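Local coordinates for protein cyclodipeptide synthase, BtCDPS (Bacillus thermoamylovorans, PDB 7AZU) that probably transfers aminoacyl groups from tRNA to form cyclic dipeptides, as cyclodipeptide synthases do, at residues R17-I22 with I217-N222; P35-F40 with Y200-K205; K120-V125 with L181-S186. The protein carries 1 engineered substitution. All blocks are in the same frame, centred on the assembly; numbering follows the deposited sequence.

Overall arrangement
Along the chain the segments come in the order 17-22, 35-40, 120-125, 181-186, 200-205 and 217-222, so interaction 3 falls within interaction 2 and interaction 2 within interaction 1. The centres of interactions 1 and 3 lie about 14 Å apart, and those of each other pair about 20 Å. Helix 167-191 links interactions 1 and 3, with Leu185 and Ser186 meeting Ser220. Trp204, in the loop segment of interaction 2 though not part of that contact, packs on Met219 of interaction 1 and on Leu181, Phe184 and Leu185 of helix segment 181-186. Tyr200 of interaction 2 and Phe184 of that helix segment both touch the hexanediol, whose pocket lies between loops of the sheet and helix 167-191.

Interaction 1: residues R17-I22 with I217-N222; sequences RNCEKI and IKMSDN
Helix 17-22 passes beside the irregular segment 217-222, coming nearest where the CA atoms of Ile22 and Asn222 lie 7.2 Å apart and those of Asn18 and Asp221 8.0 Å. Ile22 buries the most surface. Its CG1 branch stands anti to its own carbonyl carbon (chi1 -63°) and is extended beyond that, which brings the CD1 methyl end-on against the backbone of Asp221 and Asn222, 3.5 Å from Asn222 C. Asn222 points away at CB, and its ND2 donates to Lys194 O. One turn earlier the Asn18 amide reaches the carbonyl of Asp221, the modelled OD1 lying 3.1 Å from Asp221 O, though that amide is probably modelled turned over. The contact sits beside one margin of the Rossmann-like sheet: helix 17-25 follows the outermost strand 11-14, and segment 217-222 leads into strand 223-229, its antiparallel neighbour. With an alanine in place of Asn18 the Asp221 carbonyl would probably lose its polar neighbour and a gap would be likely to open beside it. Deeper in, Cys19 SG meets the Met219 methyl CE loosely at 4.5 Å, and the Met219 side chain also packs on Leu15, Trp204 and Leu185.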
loop_
_atom_site.group_PDB
_atom_site.type_symbol
_atom_site.label_atom_id
_atom_site.label_comp_id
_atom_site.label_asym_id
_atom_site.label_seq_id
_atom_site.Cartn_x
_atom_site.Cartn_y
_atom_site.Cartn_z
ATOM N N ARG A 17 13.569 -4.983 13.051
ATOM C CA ARG A 17 14.884 -4.349 13.092
ATOM C C ARG A 17 15.531 -4.326 11.709
ATOM O O ARG A 17 16.288 -3.396 11.393
ATOM C CB ARG A 17 15.781 -5.065 14.111
ATOM C CG ARG A 17 15.343 -4.900 15.571
ATOM C CD ARG A 17 15.442 -3.446 16.004
ATOM N NE ARG A 17 15.088 -3.254 17.410
ATOM C CZ ARG A 17 15.111 -2.083 18.037
ATOM N NH1 ARG A 17 15.473 -0.981 17.392
ATOM N NH2 ARG A 17 14.772 -2.013 19.322
ATOM N N ASN A 18 15.240 -5.325 10.870
ATOM C CA ASN A 18 15.688 -5.285 9.480
ATOM C C ASN A 18 15.067 -4.112 8.732
ATOM O O ASN A 18 15.743 -3.444 7.939
ATOM C CB ASN A 18 15.344 -6.598 8.778
ATOM C CG ASN A 18 16.041 -6.738 7.443
ATOM O OD1 ASN A 18 15.402 -6.803 6.387
ATOM N ND2 ASN A 18 17.359 -6.755 7.476
ATOM N N CYS A 19 13.776 -3.850 8.964
ATOM C CA CYS A 19 13.132 -2.700 8.324
ATOM C C CYS A 19 13.778 -1.403 8.789
ATOM O O CYS A 19 13.958 -0.467 8.006
ATOM C CB CYS A 19 11.627 -2.688 8.632
ATOM S SG CYS A 19 10.753 -4.228 8.272
ATOM N N GLU A 20 14.166 -1.341 10.061
ATOM C CA GLU A 20 14.811 -0.139 10.570
ATOM C C GLU A 20 16.131 0.129 9.856
ATOM O O GLU A 20 16.463 1.284 9.574
ATOM C CB GLU A 20 15.034 -0.273 12.078
ATOM C CG GLU A 20 15.667 0.949 12.723
ATOM C CD GLU A 20 15.884 0.742 14.212
ATOM O OE1 GLU A 20 16.168 -0.410 14.611
ATOM O OE2 GLU A 20 15.739 1.713 14.982
ATOM N N LYS A 21 16.916 -0.924 9.593
ATOM C CA LYS A 21 18.197 -0.734 8.917
ATOM C C LYS A 21 17.994 -0.255 7.490
ATOM O O LYS A 21 18.713 0.634 7.019
ATOM C CB LYS A 21 19.010 -2.026 8.925
ATOM C CG LYS A 21 19.367 -2.535 10.313
ATOM C CD LYS A 21 19.707 -4.008 10.260
ATOM C CE LYS A 21 20.938 -4.326 11.090
ATOM N NZ LYS A 21 21.142 -5.803 11.160
ATOM N N ILE A 22 17.016 -0.837 6.788
ATOM C CA ILE A 22 16.692 -0.386 5.433
ATOM C C ILE A 22 16.258 1.072 5.455
ATOM O O ILE A 22 16.689 1.886 4.629
ATOM C CB ILE A 22 15.599 -1.271 4.814
ATOM C CG1 ILE A 22 16.077 -2.714 4.668
ATOM C CG2 ILE A 22 15.154 -0.683 3.455
ATOM C CD1 ILE A 22 14.997 -3.658 4.180
ATOM N N ILE A 217 5.359 -17.750 3.156
ATOM C CA ILE A 217 5.475 -16.403 2.604
ATOM C C ILE A 217 6.453 -15.587 3.442
ATOM O O ILE A 217 6.319 -15.495 4.670
ATOM C CB ILE A 217 4.090 -15.735 2.564
ATOM C CG1 ILE A 217 3.219 -16.350 1.464
ATOM C CG2 ILE A 217 4.209 -14.216 2.381
ATOM C CD1 ILE A 217 3.469 -15.767 0.074
ATOM N N LYS A 218 7.430 -14.969 2.779
ATOM C CA LYS A 218 8.462 -14.168 3.425
ATOM C C LYS A 218 8.563 -12.812 2.738
ATOM O O LYS A 218 8.388 -12.702 1.522
ATOM C CB LYS A 218 9.845 -14.849 3.344
ATOM C CG LYS A 218 10.270 -15.676 4.550
ATOM C CD LYS A 218 11.747 -16.070 4.412
ATOM C CE LYS A 218 12.671 -15.215 5.276
ATOM N NZ LYS A 218 13.983 -15.894 5.513
ATOM N N MET A 219 8.867 -11.777 3.509
ATOM C CA MET A 219 9.325 -10.558 2.865
ATOM C C MET A 219 10.722 -10.780 2.301
ATOM O O MET A 219 11.526 -11.538 2.850
ATOM C CB MET A 219 9.336 -9.390 3.847
ATOM C CG MET A 219 7.953 -8.878 4.189
ATOM S SD MET A 219 7.972 -7.745 5.575
ATOM C CE MET A 219 8.727 -6.302 4.837
ATOM N N SER A 220 11.004 -10.124 1.180
ATOM C CA SER A 220 12.363 -10.107 0.655
ATOM C C SER A 220 13.320 -9.488 1.668
ATOM O O SER A 220 12.960 -8.580 2.426
ATOM C CB SER A 220 12.421 -9.323 -0.654
ATOM O OG SER A 220 11.775 -10.036 -1.684
ATOM N N ASP A 221 14.559 -9.993 1.673
ATOM C CA ASP A 221 15.553 -9.539 2.649
ATOM C C ASP A 221 15.827 -8.049 2.532
ATOM O O ASP A 221 16.263 -7.424 3.506
ATOM C CB ASP A 221 16.867 -10.295 2.457
ATOM C CG ASP A 221 16.801 -11.707 2.954
ATOM O OD1 ASP A 221 15.927 -11.993 3.793
ATOM O OD2 ASP A 221 17.622 -12.527 2.502
ATOM N N ASN A 222 15.613 -7.477 1.344
ATOM C CA ASN A 222 15.846 -6.063 1.063
ATOM C C ASN A 222 14.567 -5.235 1.137
ATOM O O ASN A 222 14.544 -4.094 0.655
ATOM C CB ASN A 222 16.497 -5.907 -0.319
ATOM C CG ASN A 222 15.541 -6.245 -1.464
ATOM O OD1 ASN A 222 14.549 -6.966 -1.278
ATOM N ND2 ASN A 222 15.858 -5.753 -2.670
#

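Interaction 2: residues P35-F40 with Y200-K205; sequences PFNSKF and YHRPWK. With 0RE ((2S)-hexane-1,2-diol), chain B.
Lys39 lays its aliphatic chain over one face of the His201 imidazole, with CD 3.8 Å from the ring centroid in a CH-pi contact; a bend at chi2 lets CB, CG and CD all follow the ring. Phe40 meets the same histidine, its CE2 lying 3.6 Å from His201 CE1, and presses CZ to within 3.6 Å of Tyr200 CE1. The Phe40 and Tyr200 planes differ by 28°, but the rings are slid apart and barely overlap. The Asn37 amide comes to the edge of the Arg202 guanidinium, the two planes 13° apart, and Arg202 NH2 gives a weak, bent hydrogen bond of 3.4 Å to Asn37 OD1. The nearest approach there, Asn37 ND2 to Arg202 NH1 at 3.2 Å, sets two donors side by side and is no bond.

Asn37 OD1 also accepts from Lys39 N at 3.0 Å, an Asx turn that fixes the amide at the start of the type I turn from Asn37 to Phe40. His201 has CG between its backbone N and carbonyl carbon (chi1 61°), which folds the imidazole back on its neighbours: ND1 sits 3.7 Å above the Tyr200 ring plane and CE1 lies over the Arg202 guanidinium. His201 NE2 is buried here without a polar partner. Tyr44 of helix 42-55 packs on Lys39, Phe40 and His201, and Ser34 OG bonds to Tyr200 OH.

The face of Tyr200 turned from His201 receives the hexanediol, whose O04 lies 3.5 Å from Tyr200 CD1; the diol is also hydrogen-bonded to Glu180 OE1. The two loops follow the neighbouring parallel strands 28-32 and 196-200, and a ligand pocket at the carboxyl ends of such strands is the classic arrangement of a Rossmann-like fold.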
loop_
_atom_site.group_PDB
_atom_site.type_symbol
_atom_site.label_atom_id
_atom_site.label_comp_id
_atom_site.label_asym_id
_atom_site.label_seq_id
_atom_site.Cartn_x
_atom_site.Cartn_y
_atom_site.Cartn_z
ATOM N N PRO A 35 -6.858 3.912 -1.818
ATOM C CA PRO A 35 -8.051 4.542 -2.390
ATOM C C PRO A 35 -9.199 4.503 -1.395
ATOM O O PRO A 35 -9.268 3.625 -0.532
ATOM C CB PRO A 35 -8.350 3.661 -3.605
ATOM C CG PRO A 35 -7.968 2.291 -3.121
ATOM C CD PRO A 35 -6.727 2.510 -2.247
ATOM N N PHE A 36 -10.107 5.477 -1.519
ATOM C CA PHE A 36 -11.328 5.507 -0.712
ATOM C C PHE A 36 -10.979 5.517 0.772
ATOM O O PHE A 36 -11.492 4.732 1.575
ATOM C CB PHE A 36 -12.238 4.337 -1.084
ATOM C CG PHE A 36 -12.303 4.103 -2.565
ATOM C CD1 PHE A 36 -12.585 5.156 -3.422
ATOM C CD2 PHE A 36 -12.032 2.859 -3.109
ATOM C CE1 PHE A 36 -12.624 4.970 -4.793
ATOM C CE2 PHE A 36 -12.072 2.663 -4.482
ATOM C CZ PHE A 36 -12.368 3.720 -5.323
ATOM N N ASN A 37 -10.083 6.431 1.117
ATOM C CA ASN A 37 -9.516 6.544 2.450
ATOM C C ASN A 37 -9.352 8.026 2.741
ATOM O O ASN A 37 -8.598 8.717 2.048
ATOM C CB ASN A 37 -8.180 5.805 2.525
ATOM C CG ASN A 37 -7.670 5.671 3.942
ATOM O OD1 ASN A 37 -7.560 6.659 4.660
ATOM N ND2 ASN A 37 -7.357 4.445 4.349
ATOM N N SER A 38 -10.068 8.514 3.754
ATOM C CA SER A 38 -10.090 9.942 4.045
ATOM C C SER A 38 -8.729 10.486 4.460
ATOM O O SER A 38 -8.519 11.701 4.395
ATOM C CB SER A 38 -11.114 10.231 5.145
ATOM O OG SER A 38 -11.079 9.226 6.141
ATOM N N LYS A 39 -7.797 9.629 4.879
ATOM C CA LYS A 39 -6.494 10.130 5.305
ATOM C C LYS A 39 -5.752 10.829 4.174
ATOM O O LYS A 39 -5.034 11.809 4.411
ATOM C CB LYS A 39 -5.642 8.985 5.851
ATOM C CG LYS A 39 -4.289 9.446 6.375
ATOM C CD LYS A 39 -4.279 9.473 7.874
ATOM C CE LYS A 39 -3.045 10.186 8.395
ATOM N NZ LYS A 39 -3.299 10.669 9.769
ATOM N N PHE A 40 -5.930 10.366 2.939
ATOM C CA PHE A 40 -5.093 10.805 1.822
ATOM C C PHE A 40 -5.737 11.994 1.113
ATOM O O PHE A 40 -6.221 11.918 -0.016
ATOM C CB PHE A 40 -4.822 9.640 0.888
ATOM C CG PHE A 40 -3.998 8.578 1.530
ATOM C CD1 PHE A 40 -2.622 8.718 1.607
ATOM C CD2 PHE A 40 -4.597 7.474 2.112
ATOM C CE1 PHE A 40 -1.850 7.756 2.237
ATOM C CE2 PHE A 40 -3.831 6.504 2.744
ATOM C CZ PHE A 40 -2.454 6.643 2.799
ATOM N N TYR A 200 3.380 3.574 5.419
ATOM C CA TYR A 200 1.941 3.694 5.598
ATOM C C TYR A 200 1.716 4.207 7.014
ATOM O O TYR A 200 2.652 4.306 7.804
ATOM C CB TYR A 200 1.249 2.345 5.334
ATOM C CG TYR A 200 -0.239 2.442 5.081
ATOM C CD1 TYR A 200 -0.731 3.125 3.975
ATOM C CD2 TYR A 200 -1.151 1.849 5.956
ATOM C CE1 TYR A 200 -2.105 3.217 3.740
ATOM C CE2 TYR A 200 -2.519 1.933 5.733
ATOM C CZ TYR A 200 -2.988 2.621 4.624
ATOM O OH TYR A 200 -4.343 2.710 4.402
ATOM N N HIS A 201 0.476 4.573 7.332
ATOM C CA HIS A 201 0.191 5.188 8.625
ATOM C C HIS A 201 -0.471 4.228 9.600
ATOM O O HIS A 201 -0.807 4.625 10.723
ATOM C CB HIS A 201 -0.682 6.436 8.442
ATOM C CG HIS A 201 -2.006 6.154 7.806
ATOM N ND1 HIS A 201 -2.142 5.874 6.462
ATOM C CD2 HIS A 201 -3.253 6.096 8.334
ATOM C CE1 HIS A 201 -3.415 5.658 6.188
ATOM N NE2 HIS A 201 -4.109 5.784 7.307
ATOM N N ARG A 202 -0.654 2.978 9.213
ATOM C CA ARG A 202 -1.286 2.023 10.100
ATOM C C ARG A 202 -0.421 0.775 10.178
ATOM O O ARG A 202 0.331 0.475 9.246
ATOM C CB ARG A 202 -2.715 1.698 9.615
ATOM C CG ARG A 202 -3.658 2.931 9.762
ATOM C CD ARG A 202 -5.176 2.674 9.566
ATOM N NE ARG A 202 -5.878 3.900 9.128
ATOM C CZ ARG A 202 -6.537 4.036 7.972
ATOM N NH1 ARG A 202 -6.616 3.016 7.124
ATOM N NH2 ARG A 202 -7.118 5.197 7.659
ATOM N N PRO A 203 -0.467 0.054 11.295
ATOM C CA PRO A 203 0.326 -1.176 11.404
ATOM C C PRO A 203 -0.145 -2.213 10.399
ATOM O O PRO A 203 -1.291 -2.188 9.938
ATOM C CB PRO A 203 0.074 -1.644 12.848
ATOM C CG PRO A 203 -0.530 -0.463 13.548
ATOM C CD PRO A 203 -1.256 0.319 12.513
ATOM N N TRP A 204 0.762 -3.116 10.032
ATOM C CA TRP A 204 0.455 -4.214 9.118
ATOM C C TRP A 204 0.546 -5.506 9.924
ATOM O O TRP A 204 1.636 -6.061 10.116
ATOM C CB TRP A 204 1.397 -4.196 7.913
ATOM C CG TRP A 204 1.175 -5.321 6.926
ATOM C CD1 TRP A 204 -0.009 -5.920 6.593
ATOM C CD2 TRP A 204 2.189 -5.986 6.171
ATOM N NE1 TRP A 204 0.211 -6.918 5.658
ATOM C CE2 TRP A 204 1.556 -6.982 5.397
ATOM C CE3 TRP A 204 3.578 -5.836 6.074
ATOM C CZ2 TRP A 204 2.266 -7.830 4.561
ATOM C CZ3 TRP A 204 4.278 -6.676 5.236
ATOM C CH2 TRP A 204 3.622 -7.659 4.488
ATOM N N LYS A 205 -0.607 -5.983 10.401
ATOM C CA LYS A 205 -0.606 -7.111 11.332
ATOM C C LYS A 205 -0.139 -8.400 10.659
ATOM O O LYS A 205 0.609 -9.179 11.257
ATOM C CB LYS A 205 -1.991 -7.269 11.962
ATOM C CG LYS A 205 -2.262 -6.241 13.072
ATOM C CD LYS A 205 -1.708 -6.688 14.458
ATOM C CE LYS A 205 -1.294 -5.485 15.344
ATOM N NZ LYS A 205 -0.635 -5.894 16.628
HETATM O O01 0RE B . -2.587 -1.152 1.264
HETATM C C02 0RE B . -2.460 0.168 1.709
HETATM C C03 0RE B . -1.137 0.737 1.219
HETATM O O04 0RE B . -0.125 0.254 2.064
HETATM C C05 0RE B . -0.895 0.236 -0.184
HETATM C C06 0RE B . -1.989 0.811 -1.079
HETATM C C07 0RE B . -1.914 0.081 -2.405
HETATM C C08 0RE B . -2.305 1.123 -3.421
#

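Interaction 3: residues K120-V125 with L181-S186; sequences KIYNEV and LPFFLS. With 0RE ((2S)-hexane-1,2-diol), chain B.
The Tyr122 ring meets Pro182 and Phe183 obliquely, with Asn123 OD1 lying in its plane at the edge. Tyr122 CD1 touches Pro182 CB at 3.6 Å, and Tyr122 CE1 reaches Phe183 CE2 at 3.7 Å. The two aromatic planes stand at 45°, with centroids 5.8 Å apart, so they form neither a stack nor a T-shaped pair. Phe116 packs edge-to-face with Phe183 and also touches Tyr122, extending this aromatic patch. Away from the helix interface, Phe184 points into the ligand pocket: O01 of the hexanediol lies in the ring plane at its edge, 3.4 Å from Phe184 CZ, and Trp204 meets the ring as well.

The segments 120-125 and 181-186 of two helices cross at 107°, their axes coming within 9.3 Å of each other. Val125 fills the crossing by dividing its two methyls. CG1, standing anti to the backbone N (chi1 176°), rests 3.6 Å from Pro182 CA and also touches Leu185 CD1, whereas CG2 turns to Ser186 and lies 3.6 Å from its OG. That hydroxyl has its polar partner elsewhere, in a hydrogen bond with Ser220 OG. Ile190, further along the same helix, borders the contact beside Ile121, Pro182 and Phe183.

The interface between the helices is thus almost wholly apolar and depends on shape, and its polar interest lies at the kink in the second helix. Pro182 has no N-H to give, and the N of Phe183 also lacks a bond to the preceding turn. Ala179 O, the usual acceptor for Phe183 N, is instead hydrogen-bonded to the Tyr122 hydroxyl. The tyrosine thus packs its ring obliquely against the proline and probably makes up for the helical bond that Ala179 O loses at the kink.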
loop_
_atom_site.group_PDB
_atom_site.type_symbol
_atom_site.label_atom_id
_atom_site.label_comp_id
_atom_site.label_asym_id
_atom_site.label_seq_id
_atom_site.Cartn_x
_atom_site.Cartn_y
_atom_site.Cartn_z
ATOM N N LYS A 120 8.454 -9.909 -13.994
ATOM C CA LYS A 120 8.544 -11.278 -13.488
ATOM C C LYS A 120 8.522 -11.324 -11.964
ATOM O O LYS A 120 7.949 -12.251 -11.380
ATOM C CB LYS A 120 9.802 -11.958 -14.016
ATOM C CG LYS A 120 9.920 -13.430 -13.633
ATOM C CD LYS A 120 11.105 -14.072 -14.346
ATOM C CE LYS A 120 11.028 -15.589 -14.319
ATOM N NZ LYS A 120 11.824 -16.115 -13.188
ATOM N N ILE A 121 9.144 -10.349 -11.295
ATOM C CA ILE A 121 9.142 -10.374 -9.827
ATOM C C ILE A 121 7.719 -10.231 -9.301
ATOM O O ILE A 121 7.282 -10.994 -8.427
ATOM C CB ILE A 121 10.068 -9.284 -9.255
ATOM C CG1 ILE A 121 11.460 -9.356 -9.898
ATOM C CG2 ILE A 121 10.187 -9.414 -7.729
ATOM C CD1 ILE A 121 12.195 -10.632 -9.631
ATOM N N TYR A 122 6.969 -9.256 -9.832
ATOM C CA TYR A 122 5.594 -9.060 -9.387
ATOM C C TYR A 122 4.765 -10.319 -9.608
ATOM O O TYR A 122 4.058 -10.777 -8.702
ATOM C CB TYR A 122 4.938 -7.860 -10.096
ATOM C CG TYR A 122 3.469 -7.721 -9.695
ATOM C CD1 TYR A 122 3.101 -6.968 -8.580
ATOM C CD2 TYR A 122 2.460 -8.392 -10.401
ATOM C CE1 TYR A 122 1.769 -6.868 -8.185
ATOM C CE2 TYR A 122 1.132 -8.305 -10.009
ATOM C CZ TYR A 122 0.789 -7.542 -8.906
ATOM O OH TYR A 122 -0.536 -7.447 -8.517
ATOM N N ASN A 123 4.829 -10.886 -10.815
ATOM C CA ASN A 123 3.993 -12.041 -11.127
ATOM C C ASN A 123 4.357 -13.250 -10.273
ATOM O O ASN A 123 3.476 -13.993 -9.840
ATOM C CB ASN A 123 4.110 -12.403 -12.610
ATOM C CG ASN A 123 3.308 -11.474 -13.491
ATOM O OD1 ASN A 123 2.339 -10.865 -13.041
ATOM N ND2 ASN A 123 3.705 -11.361 -14.747
ATOM N N GLU A 124 5.648 -13.490 -10.051
ATOM C CA GLU A 124 6.026 -14.648 -9.244
ATOM C C GLU A 124 5.619 -14.469 -7.783
ATOM O O GLU A 124 5.127 -15.414 -7.158
ATOM C CB GLU A 124 7.523 -14.916 -9.379
ATOM C CG GLU A 124 7.881 -15.220 -10.818
ATOM C CD GLU A 124 9.190 -15.948 -11.006
ATOM O OE1 GLU A 124 10.164 -15.630 -10.300
ATOM O OE2 GLU A 124 9.239 -16.826 -11.903
ATOM N N VAL A 125 5.789 -13.270 -7.223
ATOM C CA VAL A 125 5.330 -13.052 -5.851
ATOM C C VAL A 125 3.811 -13.142 -5.784
ATOM O O VAL A 125 3.239 -13.736 -4.859
ATOM C CB VAL A 125 5.843 -11.703 -5.315
ATOM C CG1 VAL A 125 5.275 -11.431 -3.886
ATOM C CG2 VAL A 125 7.380 -11.681 -5.316
ATOM N N LEU A 181 -0.347 -7.059 -2.364
ATOM C CA LEU A 181 0.623 -7.659 -1.448
ATOM C C LEU A 181 2.019 -7.845 -2.038
ATOM O O LEU A 181 2.983 -7.718 -1.262
ATOM C CB LEU A 181 0.096 -9.004 -0.929
ATOM C CG LEU A 181 -0.759 -8.907 0.335
ATOM C CD1 LEU A 181 -1.373 -10.254 0.651
ATOM C CD2 LEU A 181 0.062 -8.387 1.529
ATOM N N PRO A 182 2.218 -8.136 -3.339
ATOM C CA PRO A 182 3.606 -8.268 -3.817
ATOM C C PRO A 182 4.459 -7.050 -3.528
ATOM O O PRO A 182 5.676 -7.198 -3.354
ATOM C CB PRO A 182 3.442 -8.502 -5.327
ATOM C CG PRO A 182 2.158 -9.222 -5.421
ATOM C CD PRO A 182 1.270 -8.513 -4.413
ATOM N N PHE A 183 3.866 -5.849 -3.459
ATOM C CA PHE A 183 4.665 -4.677 -3.113
ATOM C C PHE A 183 5.006 -4.623 -1.630
ATOM O O PHE A 183 6.054 -4.074 -1.279
ATOM C CB PHE A 183 3.960 -3.390 -3.531
ATOM C CG PHE A 183 3.999 -3.178 -5.017
ATOM C CD1 PHE A 183 5.095 -2.555 -5.615
ATOM C CD2 PHE A 183 2.989 -3.685 -5.817
ATOM C CE1 PHE A 183 5.146 -2.398 -6.997
ATOM C CE2 PHE A 183 3.036 -3.527 -7.182
ATOM C CZ PHE A 183 4.113 -2.887 -7.776
ATOM N N PHE A 184 4.140 -5.158 -0.756
ATOM C CA PHE A 184 4.501 -5.294 0.656
ATOM C C PHE A 184 5.691 -6.225 0.822
ATOM O O PHE A 184 6.537 -6.026 1.707
ATOM C CB PHE A 184 3.337 -5.864 1.478
ATOM C CG PHE A 184 2.186 -4.915 1.691
ATOM C CD1 PHE A 184 1.410 -4.477 0.620
ATOM C CD2 PHE A 184 1.853 -4.506 2.973
ATOM C CE1 PHE A 184 0.342 -3.624 0.833
ATOM C CE2 PHE A 184 0.785 -3.661 3.192
ATOM C CZ PHE A 184 0.027 -3.218 2.120
ATOM N N LEU A 185 5.742 -7.275 0.011
ATOM C CA LEU A 185 6.719 -8.339 0.188
ATOM C C LEU A 185 8.021 -8.064 -0.537
ATOM O O LEU A 185 9.087 -8.395 -0.015
ATOM C CB LEU A 185 6.145 -9.671 -0.302
ATOM C CG LEU A 185 4.874 -10.122 0.403
ATOM C CD1 LEU A 185 4.267 -11.323 -0.315
ATOM C CD2 LEU A 185 5.188 -10.446 1.855
ATOM N N SER A 186 7.961 -7.449 -1.724
ATOM C CA SER A 186 9.131 -7.383 -2.593
ATOM C C SER A 186 9.144 -6.106 -3.417
ATOM O O SER A 186 9.642 -6.100 -4.543
ATOM C CB SER A 186 9.201 -8.584 -3.538
ATOM O OG SER A 186 9.093 -9.798 -2.832
HETATM O O01 0RE B . -2.587 -1.152 1.264
HETATM C C02 0RE B . -2.460 0.168 1.709
HETATM C C03 0RE B . -1.137 0.737 1.219
HETATM O O04 0RE B . -0.125 0.254 2.064
HETATM C C05 0RE B . -0.895 0.236 -0.184
HETATM C C06 0RE B . -1.989 0.811 -1.079
HETATM C C07 0RE B . -1.914 0.081 -2.405
HETATM C C08 0RE B . -2.305 1.123 -3.421
#